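Local atomic coordinates of glutathione peroxidase-like peroxiredoxin HYR1 (Saccharomyces cerevisiae, PDB entry 3CMI), a protein that reduces hydroperoxides with electrons from thioredoxin and senses hydroperoxide stress, passing the signal on by oxidizing the transcription activator YAP1. Residues 63-68 / 137-142; 145-150 / 160-165. All blocks are in the same frame, centred on the assembly; numbering follows the deposited sequence.

Contact 1: 63-68 / 137-142; sequences EGFTII and KFLVDK
Phe65 and Leu139 meet across the sheet of a thioredoxin-like fold, where strand 34-41 runs between strands 65-72 and 137-140. With that strand interposed, no backbone hydrogen bond links 63-68 to 137-142, and the nearest CA atoms, those of Gly64 and Lys142, stay 8.7 Å apart. Both side chains lie on the sheet face covered by helix 160-167: Phe65 touches Ile163, while Leu139 packs on Thr162 and Leu166. Phe65 holds CG anti to its own nitrogen (chi1 172°), and its ring presents an edge to Leu139. Methyl CD1 of Leu139 arrives close to the plane of that ring and lies 4.5 Å from CE1 of Phe65, a loose apolar touch rather than a stack. Helix 47-60 also reaches Phe65, through Leu56 and Tyr60.

At the other end of the contact, Lys142 sends its side chain toward the backbone of Glu63 and Gly64. The chain is extended as far as CE and bends at its last torsion (chi4 -68°), which sets the ammonium group among backbone carbonyls. Its hydrogen bond goes to the carbonyl oxygen of Gly32. Two further carbonyls lie nearby without bonding, and their partial negative charge would probably suit the ammonium: Lys142 NZ is 3.6 Å from Gly64 O and 4.0 Å from Glu63 O.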
loop_
_atom_site.group_PDB
_atom_site.type_symbol
_atom_site.label_atom_id
_atom_site.label_comp_id
_atom_site.label_asym_id
_atom_site.label_seq_id
_atom_site.Cartn_x
_atom_site.Cartn_y
_atom_site.Cartn_z
ATOM N N GLU A 63 -14.221 -5.663 7.910
ATOM C CA GLU A 63 -14.202 -6.958 7.236
ATOM C C GLU A 63 -12.826 -7.621 7.356
ATOM O O GLU A 63 -12.638 -8.755 6.910
ATOM C CB GLU A 63 -14.571 -6.801 5.754
ATOM C CG GLU A 63 -15.899 -6.099 5.494
ATOM C CD GLU A 63 -17.095 -6.918 5.947
ATOM O OE1 GLU A 63 -17.120 -8.136 5.664
ATOM O OE2 GLU A 63 -18.009 -6.348 6.583
ATOM N N GLY A 64 -11.871 -6.913 7.960
ATOM C CA GLY A 64 -10.482 -7.372 8.026
ATOM C C GLY A 64 -9.670 -6.817 6.868
ATOM O O GLY A 64 -9.060 -7.564 6.103
ATOM N N PHE A 65 -9.687 -5.493 6.743
ATOM C CA PHE A 65 -9.031 -4.784 5.653
ATOM C C PHE A 65 -8.365 -3.545 6.213
ATOM O O PHE A 65 -8.900 -2.895 7.113
ATOM C CB PHE A 65 -10.046 -4.371 4.584
ATOM C CG PHE A 65 -9.477 -3.459 3.517
ATOM C CD1 PHE A 65 -8.727 -3.978 2.461
ATOM C CD2 PHE A 65 -9.690 -2.079 3.576
ATOM C CE1 PHE A 65 -8.201 -3.140 1.473
ATOM C CE2 PHE A 65 -9.169 -1.233 2.601
ATOM C CZ PHE A 65 -8.424 -1.763 1.547
ATOM N N THR A 66 -7.197 -3.215 5.674
ATOM C CA THR A 66 -6.535 -1.976 6.046
ATOM C C THR A 66 -5.754 -1.387 4.880
ATOM O O THR A 66 -5.543 -2.057 3.867
ATOM C CB THR A 66 -5.634 -2.150 7.295
ATOM O OG1 THR A 66 -5.345 -0.861 7.846
ATOM C CG2 THR A 66 -4.331 -2.885 6.952
ATOM N N ILE A 67 -5.360 -0.122 5.028
ATOM C CA ILE A 67 -4.514 0.570 4.060
ATOM C C ILE A 67 -3.280 1.111 4.768
ATOM O O ILE A 67 -3.395 1.798 5.785
ATOM C CB ILE A 67 -5.250 1.744 3.367
ATOM C CG1 ILE A 67 -6.542 1.252 2.695
ATOM C CG2 ILE A 67 -4.338 2.413 2.325
ATOM C CD1 ILE A 67 -7.432 2.360 2.192
ATOM N N ILE A 68 -2.104 0.786 4.239
ATOM C CA ILE A 68 -0.867 1.358 4.763
ATOM C C ILE A 68 -0.380 2.398 3.754
ATOM O O ILE A 68 -0.070 2.065 2.606
ATOM C CB ILE A 68 0.225 0.273 5.041
ATOM C CG1 ILE A 68 -0.368 -0.957 5.756
ATOM C CG2 ILE A 68 1.405 0.870 5.825
ATOM C CD1 ILE A 68 -1.035 -0.676 7.130
ATOM N N LYS A 137 -0.504 1.295 -6.169
ATOM C CA LYS A 137 -1.183 0.447 -5.184
ATOM C C LYS A 137 -0.842 -1.035 -5.336
ATOM O O LYS A 137 -0.799 -1.570 -6.457
ATOM C CB LYS A 137 -2.702 0.617 -5.304
ATOM C CG LYS A 137 -3.207 2.056 -5.195
ATOM C CD LYS A 137 -4.461 2.249 -6.018
ATOM C CE LYS A 137 -4.872 3.715 -6.086
ATOM N NZ LYS A 137 -4.325 4.415 -7.282
ATOM N N PHE A 138 -0.601 -1.688 -4.203
ATOM C CA PHE A 138 -0.375 -3.128 -4.146
ATOM C C PHE A 138 -1.416 -3.737 -3.220
ATOM O O PHE A 138 -1.602 -3.271 -2.096
ATOM C CB PHE A 138 1.011 -3.456 -3.580
ATOM C CG PHE A 138 2.165 -2.998 -4.433
ATOM C CD1 PHE A 138 2.600 -1.671 -4.400
ATOM C CD2 PHE A 138 2.869 -3.910 -5.214
ATOM C CE1 PHE A 138 3.692 -1.257 -5.167
ATOM C CE2 PHE A 138 3.961 -3.505 -5.974
ATOM C CZ PHE A 138 4.368 -2.176 -5.957
ATOM N N LEU A 139 -2.087 -4.782 -3.692
ATOM C CA LEU A 139 -3.077 -5.479 -2.886
ATOM C C LEU A 139 -2.473 -6.786 -2.377
ATOM O O LEU A 139 -1.929 -7.573 -3.159
ATOM C CB LEU A 139 -4.334 -5.730 -3.725
ATOM C CG LEU A 139 -5.725 -5.861 -3.105
ATOM C CD1 LEU A 139 -6.031 -4.798 -2.045
ATOM C CD2 LEU A 139 -6.759 -5.824 -4.221
ATOM N N VAL A 140 -2.562 -7.001 -1.065
ATOM C CA VAL A 140 -1.968 -8.164 -0.407
ATOM C C VAL A 140 -3.019 -9.118 0.191
ATOM O O VAL A 140 -4.000 -8.690 0.805
ATOM C CB VAL A 140 -0.930 -7.729 0.676
ATOM C CG1 VAL A 140 -0.311 -8.933 1.373
ATOM C CG2 VAL A 140 0.166 -6.863 0.050
ATOM N N ASP A 141 -2.771 -10.410 -0.021
ATOM C CA ASP A 141 -3.523 -11.569 0.497
ATOM C C ASP A 141 -3.772 -11.539 2.010
ATOM O O ASP A 141 -3.086 -10.826 2.749
ATOM C CB ASP A 141 -2.651 -12.807 0.224
ATOM C CG ASP A 141 -3.432 -14.015 -0.196
ATOM O OD1 ASP A 141 -4.192 -14.556 0.632
ATOM O OD2 ASP A 141 -3.249 -14.455 -1.349
ATOM N N LYS A 142 -4.739 -12.343 2.460
ATOM C CA LYS A 142 -4.902 -12.654 3.886
ATOM C C LYS A 142 -3.792 -13.582 4.403
ATOM O O LYS A 142 -3.576 -13.690 5.614
ATOM C CB LYS A 142 -6.269 -13.284 4.158
ATOM C CG LYS A 142 -7.404 -12.284 4.265
ATOM C CD LYS A 142 -8.706 -12.958 4.666
ATOM C CE LYS A 142 -9.789 -11.932 4.979
ATOM N NZ LYS A 142 -9.512 -11.138 6.222
#

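Contact 2: 145-150 / 160-165; sequences KVYERY and SETIEE
Tyr147 and Thr162 are brought together by matching torsions: Tyr147 holds CG anti to its backbone nitrogen (chi1 -180°), and Thr162 likewise places its methyl CG2 anti to nitrogen, directing it at the strand. CG2 of Thr162 comes obliquely against the Tyr147 ring, 3.4 Å from Tyr147 CE1. Tyr150 and Thr162 come from opposite directions, putting Tyr150 OH 3.5 Å from the same methyl, Thr162 CG2. That hydroxyl also lies in the plane of the Tyr147 ring, at its edge, while CG of Glu148 lies over one face of the Tyr150 ring, offset toward the rim. Farther along the helix, Glu165 lies nearly at right angles to Tyr147, its carboxylate turned 55° from the ring; Tyr147 OH and Glu165 OE2, at 3.8 Å, make no hydrogen bond. Tyr147 and Glu148 form a classic beta bulge opposite Leu139. Within the strand, Glu148 OE2 accepts Arg149 N at 2.8 Å through its anti lone pair. This surface contact joins strand 146-150, at one edge of the sheet, to helix 160-167; the axes of 146-150 and 160-165 run antiparallel (172°) and approach to 11.1 Å. Leu139 of strand 137-140 touches Tyr150 and Thr162, and helix 113-121 packs on Val146.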
loop_
_atom_site.group_PDB
_atom_site.type_symbol
_atom_site.label_atom_id
_atom_site.label_comp_id
_atom_site.label_asym_id
_atom_site.label_seq_id
_atom_site.Cartn_x
_atom_site.Cartn_y
_atom_site.Cartn_z
ATOM N N LYS A 145 0.410 -12.911 0.625
ATOM C CA LYS A 145 0.894 -12.987 -0.750
ATOM C C LYS A 145 0.366 -11.821 -1.585
ATOM O O LYS A 145 -0.834 -11.537 -1.589
ATOM C CB LYS A 145 0.498 -14.328 -1.381
ATOM C CG LYS A 145 1.131 -15.540 -0.705
ATOM C CD LYS A 145 0.698 -16.840 -1.360
ATOM C CE LYS A 145 1.179 -18.060 -0.570
ATOM N NZ LYS A 145 2.643 -18.335 -0.739
ATOM N N VAL A 146 1.268 -11.147 -2.291
ATOM C CA VAL A 146 0.885 -10.016 -3.130
ATOM C C VAL A 146 0.022 -10.509 -4.296
ATOM O O VAL A 146 0.442 -11.364 -5.082
ATOM C CB VAL A 146 2.112 -9.224 -3.639
ATOM C CG1 VAL A 146 1.666 -7.964 -4.368
ATOM C CG2 VAL A 146 3.051 -8.864 -2.475
ATOM N N TYR A 147 -1.194 -9.974 -4.376
ATOM C CA TYR A 147 -2.172 -10.386 -5.379
ATOM C C TYR A 147 -1.968 -9.661 -6.707
ATOM O O TYR A 147 -1.982 -10.288 -7.771
ATOM C CB TYR A 147 -3.600 -10.159 -4.864
ATOM C CG TYR A 147 -4.677 -10.566 -5.848
ATOM C CD1 TYR A 147 -5.355 -9.607 -6.605
ATOM C CD2 TYR A 147 -5.012 -11.909 -6.031
ATOM C CE1 TYR A 147 -6.340 -9.976 -7.516
ATOM C CE2 TYR A 147 -6.004 -12.289 -6.942
ATOM C CZ TYR A 147 -6.661 -11.315 -7.680
ATOM O OH TYR A 147 -7.642 -11.676 -8.579
ATOM N N GLU A 148 -1.792 -8.341 -6.637
ATOM C CA GLU A 148 -1.660 -7.512 -7.833
ATOM C C GLU A 148 -1.172 -6.098 -7.525
ATOM O O GLU A 148 -1.400 -5.560 -6.435
ATOM C CB GLU A 148 -2.995 -7.457 -8.600
ATOM C CG GLU A 148 -2.933 -6.850 -10.010
ATOM C CD GLU A 148 -1.881 -7.497 -10.903
ATOM O OE1 GLU A 148 -2.262 -8.366 -11.707
ATOM O OE2 GLU A 148 -0.678 -7.148 -10.793
ATOM N N ARG A 149 -0.492 -5.522 -8.513
ATOM C CA ARG A 149 -0.024 -4.145 -8.497
ATOM C C ARG A 149 -0.865 -3.318 -9.480
ATOM O O ARG A 149 -1.110 -3.741 -10.615
ATOM C CB ARG A 149 1.450 -4.128 -8.893
ATOM C CG ARG A 149 2.129 -2.776 -8.940
ATOM C CD ARG A 149 3.541 -2.971 -9.483
ATOM N NE ARG A 149 4.288 -1.727 -9.605
ATOM C CZ ARG A 149 5.610 -1.658 -9.719
ATOM N NH1 ARG A 149 6.346 -2.761 -9.702
ATOM N NH2 ARG A 149 6.202 -0.478 -9.840
ATOM N N TYR A 150 -1.307 -2.145 -9.038
ATOM C CA TYR A 150 -2.165 -1.281 -9.849
ATOM C C TYR A 150 -1.520 0.080 -10.033
ATOM O O TYR A 150 -0.853 0.583 -9.133
ATOM C CB TYR A 150 -3.533 -1.114 -9.185
ATOM C CG TYR A 150 -4.229 -2.423 -8.903
ATOM C CD1 TYR A 150 -4.070 -3.067 -7.675
ATOM C CD2 TYR A 150 -5.038 -3.026 -9.870
ATOM C CE1 TYR A 150 -4.704 -4.277 -7.416
ATOM C CE2 TYR A 150 -5.677 -4.236 -9.620
ATOM C CZ TYR A 150 -5.504 -4.852 -8.391
ATOM O OH TYR A 150 -6.129 -6.047 -8.134
ATOM N N SER A 160 -12.686 -2.345 -5.302
ATOM C CA SER A 160 -13.595 -2.847 -4.271
ATOM C C SER A 160 -13.994 -4.313 -4.482
ATOM O O SER A 160 -13.951 -5.109 -3.541
ATOM C CB SER A 160 -14.823 -1.937 -4.120
ATOM O OG SER A 160 -15.663 -1.990 -5.262
ATOM N N GLU A 161 -14.349 -4.663 -5.717
ATOM C CA GLU A 161 -14.739 -6.033 -6.076
ATOM C C GLU A 161 -13.622 -7.062 -5.881
ATOM O O GLU A 161 -13.864 -8.167 -5.395
ATOM C CB GLU A 161 -15.271 -6.088 -7.511
ATOM C CG GLU A 161 -16.659 -5.486 -7.679
ATOM C CD GLU A 161 -17.737 -6.287 -6.974
ATOM O OE1 GLU A 161 -18.512 -5.689 -6.204
ATOM O OE2 GLU A 161 -17.809 -7.513 -7.184
ATOM N N THR A 162 -12.406 -6.690 -6.266
ATOM C CA THR A 162 -11.227 -7.509 -6.016
ATOM C C THR A 162 -10.955 -7.646 -4.509
ATOM O O THR A 162 -10.622 -8.729 -4.026
ATOM C CB THR A 162 -9.991 -6.917 -6.723
ATOM O OG1 THR A 162 -10.245 -6.825 -8.128
ATOM C CG2 THR A 162 -8.742 -7.775 -6.483
ATOM N N ILE A 163 -11.098 -6.547 -3.772
ATOM C CA ILE A 163 -10.954 -6.579 -2.308
ATOM C C ILE A 163 -11.975 -7.537 -1.696
ATOM O O ILE A 163 -11.640 -8.323 -0.808
ATOM C CB ILE A 163 -11.031 -5.159 -1.672
ATOM C CG1 ILE A 163 -9.797 -4.339 -2.063
ATOM C CG2 ILE A 163 -11.100 -5.224 -0.127
ATOM C CD1 ILE A 163 -9.908 -2.851 -1.777
ATOM N N GLU A 164 -13.206 -7.496 -2.202
ATOM C CA GLU A 164 -14.276 -8.347 -1.682
ATOM C C GLU A 164 -13.993 -9.838 -1.868
ATOM O O GLU A 164 -14.262 -10.622 -0.961
ATOM C CB GLU A 164 -15.647 -7.951 -2.256
ATOM C CG GLU A 164 -16.179 -6.670 -1.620
ATOM C CD GLU A 164 -17.629 -6.361 -1.934
ATOM O OE1 GLU A 164 -18.398 -7.277 -2.307
ATOM O OE2 GLU A 164 -18.008 -5.179 -1.785
ATOM N N GLU A 165 -13.441 -10.228 -3.019
ATOM C CA GLU A 165 -13.121 -11.645 -3.245
ATOM C C GLU A 165 -11.949 -12.149 -2.401
ATOM O O GLU A 165 -11.903 -13.323 -2.035
ATOM C CB GLU A 165 -12.974 -12.000 -4.740
ATOM C CG GLU A 165 -11.822 -11.361 -5.498
ATOM C CD GLU A 165 -11.913 -11.583 -7.017
ATOM O OE1 GLU A 165 -12.583 -12.540 -7.461
ATOM O OE2 GLU A 165 -11.300 -10.800 -7.777
#

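Overall arrangement
From the N terminus, strand 34-41 and helix 47-60 lead into 63-68, and contact 1 closes the long excursion from there to 137-142, which passes through the unmodelled residues 77-94 and helix 113-121. A short connection then brings the chain back as strand 146-150, and contact 2 closes the short loop to helix 160-167. The two contacts follow in series, neither nesting nor crossing. Their centres lie 8 Å apart and they share the pairing of strands 137-140 and 146-150, where Leu139 O meets Tyr147 N and Lys137 O meets Tyr150 N. Contact 1 links edge strand 65-72 to strand 137-140 across strand 34-41, and contact 2 the other edge strand to helix 160-167, both away from redox-active Cys44.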